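Major capsid protein (PDB 5TIP) builds the icosahedral, glycosylated outer shell of a large chlorella virus by assembling as trimers, 1680 trimers per capsid. Local coordinates at residues Thr114-Phe119 against Asp123-Tyr128; Val422-Ser427 against Gly431-Asn436; Val311-Lys316 against Thr399-Ala404; Val49-Lys54 against Gly184-Gly189. All blocks are in the same frame, centred on the assembly; numbering follows the deposited sequence.

Contact 1. Residues Thr114-Phe119 against Asp123-Tyr128; sequences TYDALF and DDRYNY
R125 reaches across from helix 123-128 and sets a single nitrogen, NH1, against two successive backbone carbonyls of helix 114-119. The nearly straight bond is R125 NH1 to D116 O, 3.1 Å; it arrives in the carbonyl plane on a lone pair, and the oxygen lies almost exactly in the guanidinium plane. The second bond, R125 NH1 to A117 O at 3.0 Å, is bent and weak. A bend at chi2 (137°) brings R125 CD to 3.4 Å from D116 O, and a bend at chi3 turns the guanidinium so that NH1 meets both carbonyls. Arginine suits this place because it is long and offers several N-H groups: NH2 goes on to V345 O. The backbone of R125 is used as well, since a water donates to its carbonyl O at 3.0 Å and to D116 OD2 at 2.8 Å. The two helices form an antiparallel helical hairpin, their axes 10.6 Å apart at 158°, which follows strand 102-108 and precedes strand 143-149 in the chain of the N-terminal jelly roll. One turn after R125, Y128 brings its ring obliquely to the D116 carboxylate, the planes 37° apart and Y128 CD2 3.3 Å from D116 OD1. That carboxylate is also salt-bridged to R113, while Y128 OH bonds to E89 and its ring receives R120 in a cation-pi contact.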
loop_
_atom_site.group_PDB
_atom_site.type_symbol
_atom_site.label_atom_id
_atom_site.label_comp_id
_atom_site.label_asym_id
_atom_site.label_seq_id
_atom_site.Cartn_x
_atom_site.Cartn_y
_atom_site.Cartn_z
ATOM N N THR A 114 -16.600 -10.083 3.917
ATOM C CA THR A 114 -16.929 -8.711 3.542
ATOM C C THR A 114 -15.865 -7.733 4.026
ATOM O O THR A 114 -15.482 -6.812 3.295
ATOM C CB THR A 114 -18.300 -8.332 4.106
ATOM O OG1 THR A 114 -19.303 -9.182 3.535
ATOM C CG2 THR A 114 -18.636 -6.880 3.789
ATOM N N TYR A 115 -15.375 -7.921 5.254
ATOM C CA TYR A 115 -14.319 -7.056 5.772
ATOM C C TYR A 115 -13.061 -7.152 4.920
ATOM O O TYR A 115 -12.399 -6.140 4.659
ATOM C CB TYR A 115 -14.015 -7.418 7.225
ATOM C CG TYR A 115 -12.841 -6.674 7.816
ATOM C CD1 TYR A 115 -13.009 -5.429 8.403
ATOM C CD2 TYR A 115 -11.564 -7.219 7.792
ATOM C CE1 TYR A 115 -11.941 -4.746 8.944
ATOM C CE2 TYR A 115 -10.489 -6.542 8.330
ATOM C CZ TYR A 115 -10.683 -5.306 8.906
ATOM O OH TYR A 115 -9.617 -4.623 9.448
ATOM N N ASP A 116 -12.714 -8.362 4.480
ATOM C CA ASP A 116 -11.520 -8.540 3.662
ATOM C C ASP A 116 -11.666 -7.847 2.312
ATOM O O ASP A 116 -10.699 -7.278 1.791
ATOM C CB ASP A 116 -11.236 -10.032 3.479
ATOM C CG ASP A 116 -9.932 -10.295 2.754
ATOM O OD1 ASP A 116 -8.876 -9.848 3.246
ATOM O OD2 ASP A 116 -9.962 -10.953 1.694
ATOM N N ALA A 117 -12.868 -7.878 1.733
ATOM C CA ALA A 117 -13.076 -7.272 0.423
ATOM C C ALA A 117 -13.039 -5.750 0.481
ATOM O O ALA A 117 -12.703 -5.102 -0.516
ATOM C CB ALA A 117 -14.407 -7.741 -0.165
ATOM N N LEU A 118 -13.375 -5.163 1.627
ATOM C CA LEU A 118 -13.471 -3.714 1.750
ATOM C C LEU A 118 -12.254 -3.070 2.403
ATOM O O LEU A 118 -11.779 -2.039 1.920
ATOM C CB LEU A 118 -14.724 -3.333 2.548
ATOM C CG LEU A 118 -16.058 -3.317 1.802
ATOM C CD1 LEU A 118 -17.196 -3.096 2.780
ATOM C CD2 LEU A 118 -16.062 -2.239 0.729
ATOM N N PHE A 119 -11.735 -3.645 3.487
ATOM C CA PHE A 119 -10.783 -2.945 4.338
ATOM C C PHE A 119 -9.382 -3.542 4.330
ATOM O O PHE A 119 -8.480 -2.968 4.950
ATOM C CB PHE A 119 -11.324 -2.881 5.769
ATOM C CG PHE A 119 -12.615 -2.126 5.879
ATOM C CD1 PHE A 119 -12.625 -0.742 5.834
ATOM C CD2 PHE A 119 -13.820 -2.797 6.000
ATOM C CE1 PHE A 119 -13.809 -0.041 5.921
ATOM C CE2 PHE A 119 -15.009 -2.101 6.088
ATOM C CZ PHE A 119 -15.004 -0.721 6.047
ATOM N N ASP A 123 -0.540 -6.185 -0.540
ATOM C CA ASP A 123 0.132 -7.402 -0.093
ATOM C C ASP A 123 -0.435 -7.913 1.225
ATOM O O ASP A 123 -0.407 -9.122 1.480
ATOM C CB ASP A 123 1.631 -7.145 0.049
ATOM C CG ASP A 123 2.328 -7.029 -1.287
ATOM O OD1 ASP A 123 1.681 -7.268 -2.328
ATOM O OD2 ASP A 123 3.525 -6.682 -1.293
ATOM N N ASP A 124 -0.949 -7.011 2.065
ATOM C CA ASP A 124 -1.578 -7.427 3.312
ATOM C C ASP A 124 -2.754 -8.355 3.054
ATOM O O ASP A 124 -2.913 -9.380 3.735
ATOM C CB ASP A 124 -2.031 -6.191 4.081
ATOM C CG ASP A 124 -2.617 -6.529 5.425
ATOM O OD1 ASP A 124 -2.022 -7.324 6.173
ATOM O OD2 ASP A 124 -3.686 -5.999 5.751
ATOM N N ARG A 125 -3.517 -8.038 2.013
ATOM C CA ARG A 125 -4.657 -8.847 1.612
ATOM C C ARG A 125 -4.191 -10.211 1.108
ATOM O O ARG A 125 -4.784 -11.235 1.448
ATOM C CB ARG A 125 -5.468 -8.133 0.530
ATOM C CG ARG A 125 -6.764 -8.835 0.161
ATOM C CD ARG A 125 -7.907 -7.844 0.013
ATOM N NE ARG A 125 -7.846 -7.124 -1.256
ATOM C CZ ARG A 125 -8.774 -6.271 -1.676
ATOM N NH1 ARG A 125 -9.841 -6.028 -0.928
ATOM N NH2 ARG A 125 -8.636 -5.661 -2.845
ATOM N N TYR A 126 -3.132 -10.232 0.297
ATOM C CA TYR A 126 -2.627 -11.500 -0.219
ATOM C C TYR A 126 -2.039 -12.360 0.893
ATOM O O TYR A 126 -2.192 -13.589 0.881
ATOM C CB TYR A 126 -1.582 -11.255 -1.308
ATOM C CG TYR A 126 -0.956 -12.533 -1.838
ATOM C CD1 TYR A 126 -1.717 -13.471 -2.504
ATOM C CD2 TYR A 126 0.400 -12.787 -1.698
ATOM C CE1 TYR A 126 -1.167 -14.642 -2.993
ATOM C CE2 TYR A 126 0.966 -13.958 -2.194
ATOM C CZ TYR A 126 0.173 -14.877 -2.837
ATOM O OH TYR A 126 0.719 -16.041 -3.331
ATOM N N ASN A 127 -1.349 -11.733 1.857
ATOM C CA ASN A 127 -0.857 -12.493 3.006
ATOM C C ASN A 127 -2.000 -13.104 3.805
ATOM O O ASN A 127 -1.855 -14.197 4.362
ATOM C CB ASN A 127 -0.007 -11.594 3.909
ATOM C CG ASN A 127 0.728 -12.373 4.994
ATOM O OD1 ASN A 127 1.202 -13.480 4.756
ATOM N ND2 ASN A 127 0.817 -11.793 6.194
ATOM N N TYR A 128 -3.137 -12.408 3.872
ATOM C CA TYR A 128 -4.297 -12.965 4.556
ATOM C C TYR A 128 -4.828 -14.200 3.842
ATOM O O TYR A 128 -5.310 -15.130 4.498
ATOM C CB TYR A 128 -5.395 -11.904 4.685
ATOM C CG TYR A 128 -6.691 -12.421 5.276
ATOM C CD1 TYR A 128 -6.840 -12.568 6.648
ATOM C CD2 TYR A 128 -7.769 -12.748 4.462
ATOM C CE1 TYR A 128 -8.022 -13.036 7.194
ATOM C CE2 TYR A 128 -8.955 -13.216 5.000
ATOM C CZ TYR A 128 -9.075 -13.357 6.366
ATOM O OH TYR A 128 -10.254 -13.821 6.901
HETATM O O HOH W 1 -7.586 -12.114 0.912
#

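Contact 2. Residues Val422-Ser427 against Gly431-Asn436; sequences VLRIMS and GLAYAN
V422 and A433 form the apolar centre, their CB atoms 3.8 Å apart; the small alanine methyl fits against V422 CB and leaves room for the R424 guanidinium above it. Beside them V422 CG2 comes to the edge of the Y434 ring, 4.1 Å from Y434 CE2; the two side chains lie alongside each other, pointing the same way, and Y16 of the second subunit packs on both. L423 and L432 share one face of the sheet, the one away from R424. With CG anti to its own nitrogen (chi1 175°), L423 extends CD1 toward the neighbouring strand, near G431 N and 4.1 Å from L432 CD2; I227 of strand 223-237 meets both leucines, so branched apolar chains fit here. These residues belong to the beta hairpin of strands 412-426 and 429-432, on a sheet of the C-terminal jelly roll. L423 and L432 are a non-hydrogen-bonded antiparallel pair, R424 and G431 a hydrogen-bonded one: R424 N donates to G431 O at 3.1 Å and G431 N to R424 O at 3.0 Å. A further bond, A433 N to V422 O at 2.8 Å, continues the pairing one step past the end of the second strand. The polar edge is R424. Its chain, extended from CG to NE, carries the guanidinium across to A433, whose CB lies over one face, offset toward the rim, with NH1 3.4 Å away. The remaining nitrogens have partners elsewhere, NE in a salt bridge to E224 and NH2 in a hydrogen bond to Y16 OH of the second subunit.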
loop_
_atom_site.group_PDB
_atom_site.type_symbol
_atom_site.label_atom_id
_atom_site.label_comp_id
_atom_site.label_asym_id
_atom_site.label_seq_id
_atom_site.Cartn_x
_atom_site.Cartn_y
_atom_site.Cartn_z
ATOM N N VAL A 422 -19.397 2.115 24.270
ATOM C CA VAL A 422 -18.485 2.430 25.361
ATOM C C VAL A 422 -18.437 1.244 26.310
ATOM O O VAL A 422 -19.478 0.789 26.798
ATOM C CB VAL A 422 -18.898 3.713 26.104
ATOM C CG1 VAL A 422 -17.950 3.979 27.261
ATOM C CG2 VAL A 422 -18.918 4.895 25.149
ATOM N N LEU A 423 -17.231 0.744 26.564
ATOM C CA LEU A 423 -17.005 -0.343 27.507
ATOM C C LEU A 423 -16.396 0.245 28.774
ATOM O O LEU A 423 -15.235 0.666 28.776
ATOM C CB LEU A 423 -16.098 -1.409 26.897
ATOM C CG LEU A 423 -15.671 -2.568 27.801
ATOM C CD1 LEU A 423 -16.872 -3.405 28.206
ATOM C CD2 LEU A 423 -14.624 -3.429 27.112
ATOM N N ARG A 424 -17.178 0.275 29.848
ATOM C CA ARG A 424 -16.723 0.776 31.136
ATOM C C ARG A 424 -16.250 -0.393 31.986
ATOM O O ARG A 424 -16.935 -1.416 32.078
ATOM C CB ARG A 424 -17.833 1.533 31.867
ATOM C CG ARG A 424 -18.360 2.751 31.138
ATOM C CD ARG A 424 -19.114 3.653 32.097
ATOM N NE ARG A 424 -19.710 4.801 31.422
ATOM C CZ ARG A 424 -21.002 4.899 31.128
ATOM N NH1 ARG A 424 -21.832 3.918 31.457
ATOM N NH2 ARG A 424 -21.465 5.978 30.513
ATOM N N ILE A 425 -15.082 -0.239 32.602
ATOM C CA ILE A 425 -14.484 -1.281 33.427
ATOM C C ILE A 425 -14.151 -0.674 34.781
ATOM O O ILE A 425 -13.355 0.268 34.864
ATOM C CB ILE A 425 -13.230 -1.883 32.771
ATOM C CG1 ILE A 425 -13.609 -2.570 31.457
ATOM C CG2 ILE A 425 -12.553 -2.857 33.713
ATOM C CD1 ILE A 425 -12.444 -3.142 30.701
ATOM N N MET A 426 -14.757 -1.213 35.835
ATOM C CA MET A 426 -14.574 -0.686 37.178
ATOM C C MET A 426 -14.935 -1.772 38.179
ATOM O O MET A 426 -15.846 -2.571 37.943
ATOM C CB MET A 426 -15.429 0.567 37.410
ATOM C CG MET A 426 -15.172 1.270 38.734
ATOM S SD MET A 426 -16.311 2.631 39.060
ATOM C CE MET A 426 -17.786 1.732 39.536
ATOM N N SER A 427 -14.206 -1.790 39.297
ATOM C CA SER A 427 -14.450 -2.729 40.394
ATOM C C SER A 427 -14.377 -4.178 39.919
ATOM O O SER A 427 -15.137 -5.038 40.369
ATOM C CB SER A 427 -15.792 -2.447 41.073
ATOM O OG SER A 427 -15.799 -1.163 41.672
ATOM N N GLY A 431 -18.845 -3.713 31.483
ATOM C CA GLY A 431 -20.171 -3.708 30.899
ATOM C C GLY A 431 -20.313 -2.589 29.897
ATOM O O GLY A 431 -19.707 -1.523 30.043
ATOM N N LEU A 432 -21.120 -2.834 28.871
ATOM C CA LEU A 432 -21.354 -1.836 27.840
ATOM C C LEU A 432 -22.274 -0.737 28.358
ATOM O O LEU A 432 -23.218 -0.996 29.111
ATOM C CB LEU A 432 -21.960 -2.492 26.600
ATOM C CG LEU A 432 -21.034 -3.462 25.863
ATOM C CD1 LEU A 432 -21.756 -4.102 24.696
ATOM C CD2 LEU A 432 -19.779 -2.745 25.392
ATOM N N ALA A 433 -21.992 0.501 27.942
ATOM C CA ALA A 433 -22.787 1.638 28.387
ATOM C C ALA A 433 -24.113 1.730 27.644
ATOM O O ALA A 433 -25.100 2.212 28.211
ATOM C CB ALA A 433 -22.002 2.938 28.214
ATOM N N TYR A 434 -24.168 1.272 26.395
ATOM C CA TYR A 434 -25.374 1.383 25.591
ATOM C C TYR A 434 -25.739 0.020 25.029
ATOM O O TYR A 434 -24.904 -0.648 24.409
ATOM C CB TYR A 434 -25.194 2.408 24.463
ATOM C CG TYR A 434 -24.751 3.762 24.966
ATOM C CD1 TYR A 434 -25.668 4.638 25.532
ATOM C CD2 TYR A 434 -23.423 4.159 24.899
ATOM C CE1 TYR A 434 -25.279 5.873 26.003
ATOM C CE2 TYR A 434 -23.022 5.400 25.373
ATOM C CZ TYR A 434 -23.957 6.251 25.924
ATOM O OH TYR A 434 -23.570 7.485 26.398
ATOM N N ALA A 435 -26.995 -0.372 25.241
ATOM C CA ALA A 435 -27.522 -1.642 24.771
ATOM C C ALA A 435 -28.348 -1.477 23.507
ATOM O O ALA A 435 -28.452 -2.422 22.720
ATOM C CB ALA A 435 -28.365 -2.324 25.858
ATOM N N ASN A 436 -28.919 -0.293 23.286
ATOM C CA ASN A 436 -29.617 0.046 22.051
ATOM C C ASN A 436 -29.446 1.548 21.841
ATOM O O ASN A 436 -30.126 2.173 21.034
ATOM C CB ASN A 436 -31.108 -0.368 22.085
ATOM C CG ASN A 436 -31.877 0.251 23.231
ATOM O OD1 ASN A 436 -32.115 1.455 23.275
ATOM N ND2 ASN A 436 -32.253 -0.586 24.192
#

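Contact 3. Residues Val311-Lys316 against Thr399-Ala404; sequences VLDSAK and TETVTA
D313 and T401 lie side by side, pointing the same way, where strand 312-319 of the C-terminal jelly roll meets the loop leading into strand 402-404; both strands pair with strand 376-387. D313 and S314 form a classic beta bulge opposite T381. The D313 carboxylate stands anti to the backbone nitrogen (chi1 177°), which presents OD1 to the methyl of T401: D313 OD1 is 3.5 Å from T401 CG2. Threonine answers with its carbon branch, so this meeting is van der Waals contact rather than a polar bond. A water donates to D313 OD1 at 2.7 Å and approaches E400 O at 3.3 Å; more acceptors surround this water than it has protons, so the bridge need not be complete at any moment. K329 is a long, weak ionic partner of D313 OD1, and OD2 takes a hydrogen bond from Q245. An aspartate suits the spot because its two oxygens can serve different partners. E400 turns its carboxylate to a salt bridge with R145 of the third subunit, which probably offsets its charge. Farther along, the T403 hydroxyl bonds to Q308 O, while T403 CG2 comes no nearer than 4.5 Å to V311 CA, a loose contact.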
loop_
_atom_site.group_PDB
_atom_site.type_symbol
_atom_site.label_atom_id
_atom_site.label_comp_id
_atom_site.label_asym_id
_atom_site.label_seq_id
_atom_site.Cartn_x
_atom_site.Cartn_y
_atom_site.Cartn_z
ATOM N N VAL A 311 -25.420 -7.491 -9.379
ATOM C CA VAL A 311 -26.863 -7.565 -9.587
ATOM C C VAL A 311 -27.544 -6.232 -9.298
ATOM O O VAL A 311 -28.597 -5.924 -9.870
ATOM C CB VAL A 311 -27.470 -8.699 -8.738
ATOM C CG1 VAL A 311 -27.398 -8.377 -7.252
ATOM C CG2 VAL A 311 -28.895 -9.008 -9.179
ATOM N N LEU A 312 -26.957 -5.426 -8.415
ATOM C CA LEU A 312 -27.596 -4.190 -7.979
ATOM C C LEU A 312 -27.452 -3.113 -9.049
ATOM O O LEU A 312 -26.339 -2.806 -9.486
ATOM C CB LEU A 312 -26.997 -3.714 -6.656
ATOM C CG LEU A 312 -27.664 -2.479 -6.045
ATOM C CD1 LEU A 312 -29.144 -2.725 -5.774
ATOM C CD2 LEU A 312 -26.951 -2.035 -4.775
ATOM N N ASP A 313 -28.581 -2.549 -9.475
ATOM C CA ASP A 313 -28.570 -1.470 -10.458
ATOM C C ASP A 313 -28.438 -0.099 -9.807
ATOM O O ASP A 313 -27.581 0.696 -10.203
ATOM C CB ASP A 313 -29.837 -1.511 -11.318
ATOM C CG ASP A 313 -29.903 -0.362 -12.303
ATOM O OD1 ASP A 313 -28.902 -0.134 -13.015
ATOM O OD2 ASP A 313 -30.948 0.317 -12.364
ATOM N N SER A 314 -29.282 0.198 -8.822
ATOM C CA SER A 314 -29.229 1.479 -8.136
ATOM C C SER A 314 -29.687 1.290 -6.698
ATOM O O SER A 314 -30.305 0.281 -6.353
ATOM C CB SER A 314 -30.088 2.533 -8.845
ATOM O OG SER A 314 -31.456 2.162 -8.848
ATOM N N ALA A 315 -29.376 2.276 -5.859
ATOM C CA ALA A 315 -29.742 2.186 -4.453
ATOM C C ALA A 315 -29.762 3.572 -3.829
ATOM O O ALA A 315 -29.068 4.485 -4.283
ATOM C CB ALA A 315 -28.778 1.276 -3.682
ATOM N N LYS A 316 -30.567 3.707 -2.780
ATOM C CA LYS A 316 -30.596 4.907 -1.958
ATOM C C LYS A 316 -31.110 4.518 -0.582
ATOM O O LYS A 316 -31.754 3.481 -0.411
ATOM C CB LYS A 316 -31.472 6.007 -2.568
ATOM C CG LYS A 316 -32.967 5.724 -2.487
ATOM C CD LYS A 316 -33.789 6.890 -3.016
ATOM C CE LYS A 316 -35.273 6.552 -3.048
ATOM N NZ LYS A 316 -36.078 7.656 -3.639
ATOM N N THR A 399 -25.032 -3.772 -21.827
ATOM C CA THR A 399 -25.328 -2.442 -21.324
ATOM C C THR A 399 -25.262 -2.411 -19.796
ATOM O O THR A 399 -24.925 -3.398 -19.137
ATOM C CB THR A 399 -26.697 -1.991 -21.834
ATOM O OG1 THR A 399 -27.707 -2.886 -21.354
ATOM C CG2 THR A 399 -26.716 -1.987 -23.354
ATOM N N GLU A 400 -25.600 -1.251 -19.226
ATOM C CA GLU A 400 -25.328 -0.998 -17.815
ATOM C C GLU A 400 -26.360 -1.621 -16.883
ATOM O O GLU A 400 -26.004 -2.067 -15.787
ATOM C CB GLU A 400 -25.262 0.510 -17.554
ATOM C CG GLU A 400 -24.948 0.872 -16.107
ATOM C CD GLU A 400 -25.183 2.338 -15.798
ATOM O OE1 GLU A 400 -25.751 3.049 -16.653
ATOM O OE2 GLU A 400 -24.809 2.777 -14.689
ATOM N N THR A 401 -27.627 -1.676 -17.289
ATOM C CA THR A 401 -28.711 -2.045 -16.389
ATOM C C THR A 401 -29.100 -3.515 -16.499
ATOM O O THR A 401 -30.187 -3.894 -16.048
ATOM C CB THR A 401 -29.931 -1.159 -16.641
ATOM O OG1 THR A 401 -30.371 -1.323 -17.994
ATOM C CG2 THR A 401 -29.580 0.301 -16.402
ATOM N N VAL A 402 -28.246 -4.350 -17.093
ATOM C CA VAL A 402 -28.525 -5.772 -17.233
ATOM C C VAL A 402 -27.342 -6.580 -16.717
ATOM O O VAL A 402 -26.212 -6.093 -16.634
ATOM C CB VAL A 402 -28.844 -6.160 -18.693
ATOM C CG1 VAL A 402 -30.176 -5.564 -19.121
ATOM C CG2 VAL A 402 -27.733 -5.699 -19.617
ATOM N N THR A 403 -27.623 -7.832 -16.363
ATOM C CA THR A 403 -26.602 -8.765 -15.907
ATOM C C THR A 403 -26.987 -10.165 -16.368
ATOM O O THR A 403 -28.026 -10.369 -17.002
ATOM C CB THR A 403 -26.425 -8.705 -14.386
ATOM O OG1 THR A 403 -25.368 -9.587 -13.991
ATOM C CG2 THR A 403 -27.707 -9.115 -13.685
ATOM N N ALA A 404 -26.128 -11.131 -16.056
ATOM C CA ALA A 404 -26.354 -12.507 -16.477
ATOM C C ALA A 404 -27.588 -13.090 -15.801
ATOM O O ALA A 404 -27.938 -12.729 -14.675
ATOM C CB ALA A 404 -25.133 -13.369 -16.164
HETATM O O HOH W 2 -26.207 -0.276 -13.058
#

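Contact 4. Residues Val49-Lys54 against Gly184-Gly189; sequences VGFGNK and GVNYNG
The ring of F51 carries the amide of N186 on one face, and the methyl CG1 of V185 lies at its edge, 4.0 Å from F51 CZ. Ring and amide planes are only 18° apart, so the two flat groups stack: N186 ND2 sits 3.4 Å above the ring, over its centre. N186 CB adds a CH-pi contact on the same face, 4.2 Å from the centroid of the F51 ring. The side chains come from opposite directions, and the asparagine rotamer, with CG between its backbone nitrogen and carbonyl carbon (chi1 72°), lays the amide over the ring face. F51 stands at the second position of a type II beta turn from G50 to N53, where G52 follows with the positive phi such a turn needs. The contact thereby joins the loop leading into strand 54-58 to the loop before strand 187-188, within the N-terminal jelly roll; L91 and P199 also touch the phenyl ring. Asparagine suits its place because both amide ends are used elsewhere, OD1 accepting from V182 N and ND2 donating to S180 O. These bonds fix the amide's rotation, which suggests that it meets the ring as a flat group with bonds elsewhere, in a contact probably dominated by stacking and dispersion.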
loop_
_atom_site.group_PDB
_atom_site.type_symbol
_atom_site.label_atom_id
_atom_site.label_comp_id
_atom_site.label_asym_id
_atom_site.label_seq_id
_atom_site.Cartn_x
_atom_site.Cartn_y
_atom_site.Cartn_z
ATOM N N VAL A 49 -13.781 -30.619 18.801
ATOM C CA VAL A 49 -13.528 -29.910 17.555
ATOM C C VAL A 49 -13.911 -30.799 16.381
ATOM O O VAL A 49 -13.485 -31.958 16.293
ATOM C CB VAL A 49 -12.060 -29.471 17.472
ATOM C CG1 VAL A 49 -11.759 -28.890 16.102
ATOM C CG2 VAL A 49 -11.752 -28.459 18.562
ATOM N N GLY A 50 -14.718 -30.262 15.477
ATOM C CA GLY A 50 -15.150 -31.012 14.312
ATOM C C GLY A 50 -16.114 -30.179 13.499
ATOM O O GLY A 50 -16.618 -29.147 13.953
ATOM N N PHE A 51 -16.362 -30.645 12.276
ATOM C CA PHE A 51 -17.263 -29.933 11.378
ATOM C C PHE A 51 -18.651 -29.820 11.994
ATOM O O PHE A 51 -19.241 -30.817 12.421
ATOM C CB PHE A 51 -17.336 -30.642 10.025
ATOM C CG PHE A 51 -16.078 -30.526 9.211
ATOM C CD1 PHE A 51 -15.706 -29.310 8.661
ATOM C CD2 PHE A 51 -15.269 -31.628 8.995
ATOM C CE1 PHE A 51 -14.552 -29.197 7.912
ATOM C CE2 PHE A 51 -14.111 -31.519 8.245
ATOM C CZ PHE A 51 -13.753 -30.302 7.705
ATOM N N GLY A 52 -19.170 -28.594 12.040
ATOM C CA GLY A 52 -20.495 -28.342 12.564
ATOM C C GLY A 52 -20.614 -28.340 14.071
ATOM O O GLY A 52 -21.738 -28.356 14.584
ATOM N N ASN A 53 -19.502 -28.312 14.799
ATOM C CA ASN A 53 -19.524 -28.329 16.253
ATOM C C ASN A 53 -19.300 -26.931 16.818
ATOM O O ASN A 53 -18.758 -26.043 16.156
ATOM C CB ASN A 53 -18.460 -29.283 16.805
ATOM C CG ASN A 53 -18.739 -30.732 16.463
ATOM O OD1 ASN A 53 -19.854 -31.090 16.080
ATOM N ND2 ASN A 53 -17.726 -31.578 16.606
ATOM N N LYS A 54 -19.738 -26.748 18.061
ATOM C CA LYS A 54 -19.541 -25.510 18.804
ATOM C C LYS A 54 -18.527 -25.748 19.914
ATOM O O LYS A 54 -18.710 -26.643 20.746
ATOM C CB LYS A 54 -20.854 -24.985 19.384
ATOM C CG LYS A 54 -21.863 -24.529 18.347
ATOM C CD LYS A 54 -23.109 -23.969 19.014
ATOM C CE LYS A 54 -24.092 -23.426 17.988
ATOM N NZ LYS A 54 -23.517 -22.310 17.193
ATOM N N GLY A 184 -14.035 -28.074 -1.191
ATOM C CA GLY A 184 -12.671 -28.479 -1.433
ATOM C C GLY A 184 -11.956 -29.071 -0.240
ATOM O O GLY A 184 -10.788 -29.457 -0.372
ATOM N N VAL A 185 -12.615 -29.183 0.912
ATOM C CA VAL A 185 -11.988 -29.753 2.104
ATOM C C VAL A 185 -12.707 -31.028 2.530
ATOM O O VAL A 185 -12.093 -32.101 2.562
ATOM C CB VAL A 185 -11.942 -28.717 3.241
ATOM C CG1 VAL A 185 -11.547 -29.365 4.554
ATOM C CG2 VAL A 185 -10.911 -27.645 2.915
ATOM N N ASN A 186 -14.001 -30.927 2.858
ATOM C CA ASN A 186 -14.805 -32.110 3.171
ATOM C C ASN A 186 -16.024 -32.272 2.262
ATOM O O ASN A 186 -16.694 -33.310 2.346
ATOM C CB ASN A 186 -15.243 -32.134 4.658
ATOM C CG ASN A 186 -16.295 -31.112 4.994
ATOM O OD1 ASN A 186 -16.393 -30.068 4.366
ATOM N ND2 ASN A 186 -17.112 -31.420 6.003
ATOM N N TYR A 187 -16.315 -31.312 1.373
ATOM C CA TYR A 187 -17.393 -31.460 0.394
ATOM C C TYR A 187 -16.902 -30.952 -0.956
ATOM O O TYR A 187 -16.024 -30.082 -1.041
ATOM C CB TYR A 187 -18.674 -30.705 0.778
ATOM C CG TYR A 187 -19.586 -31.492 1.701
ATOM C CD1 TYR A 187 -19.280 -31.626 3.031
ATOM C CD2 TYR A 187 -20.757 -32.093 1.245
ATOM C CE1 TYR A 187 -20.086 -32.355 3.893
ATOM C CE2 TYR A 187 -21.577 -32.819 2.109
ATOM C CZ TYR A 187 -21.236 -32.941 3.420
ATOM O OH TYR A 187 -22.071 -33.667 4.233
ATOM N N ASN A 188 -17.476 -31.502 -2.028
ATOM C CA ASN A 188 -17.216 -31.041 -3.401
ATOM C C ASN A 188 -18.589 -30.704 -3.974
ATOM O O ASN A 188 -19.296 -31.590 -4.477
ATOM C CB ASN A 188 -16.511 -32.083 -4.254
ATOM C CG ASN A 188 -16.259 -31.586 -5.665
ATOM O OD1 ASN A 188 -16.284 -30.379 -5.902
ATOM N ND2 ASN A 188 -16.017 -32.496 -6.599
ATOM N N GLY A 189 -18.961 -29.437 -3.902
ATOM C CA GLY A 189 -20.315 -29.076 -4.264
ATOM C C GLY A 189 -21.228 -29.572 -3.171
ATOM O O GLY A 189 -21.055 -29.237 -1.991
#

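Along the chain, contact 1 is nested within the long loop closed by contact 4; contact 3 follows and contact 2 comes last, near the C-terminus. Contacts 1 and 4 belong to the N-terminal jelly roll, their centres 24 Å apart. Contacts 2 and 3 belong to the C-terminal one but sit on different sheets with centres 43 Å apart, although strands 402-404 and 412-426 are successive. No two contacts touch; the nearest atoms of contacts 1 and 3 are about 12 Å apart. Contacts 1 and 2 both meet the second subunit, and contact 3 meets the third, which contact 1 also reaches through a long, weak ion pair, so these parts of the double jelly roll also border the trimer interfaces from which the capsid is built.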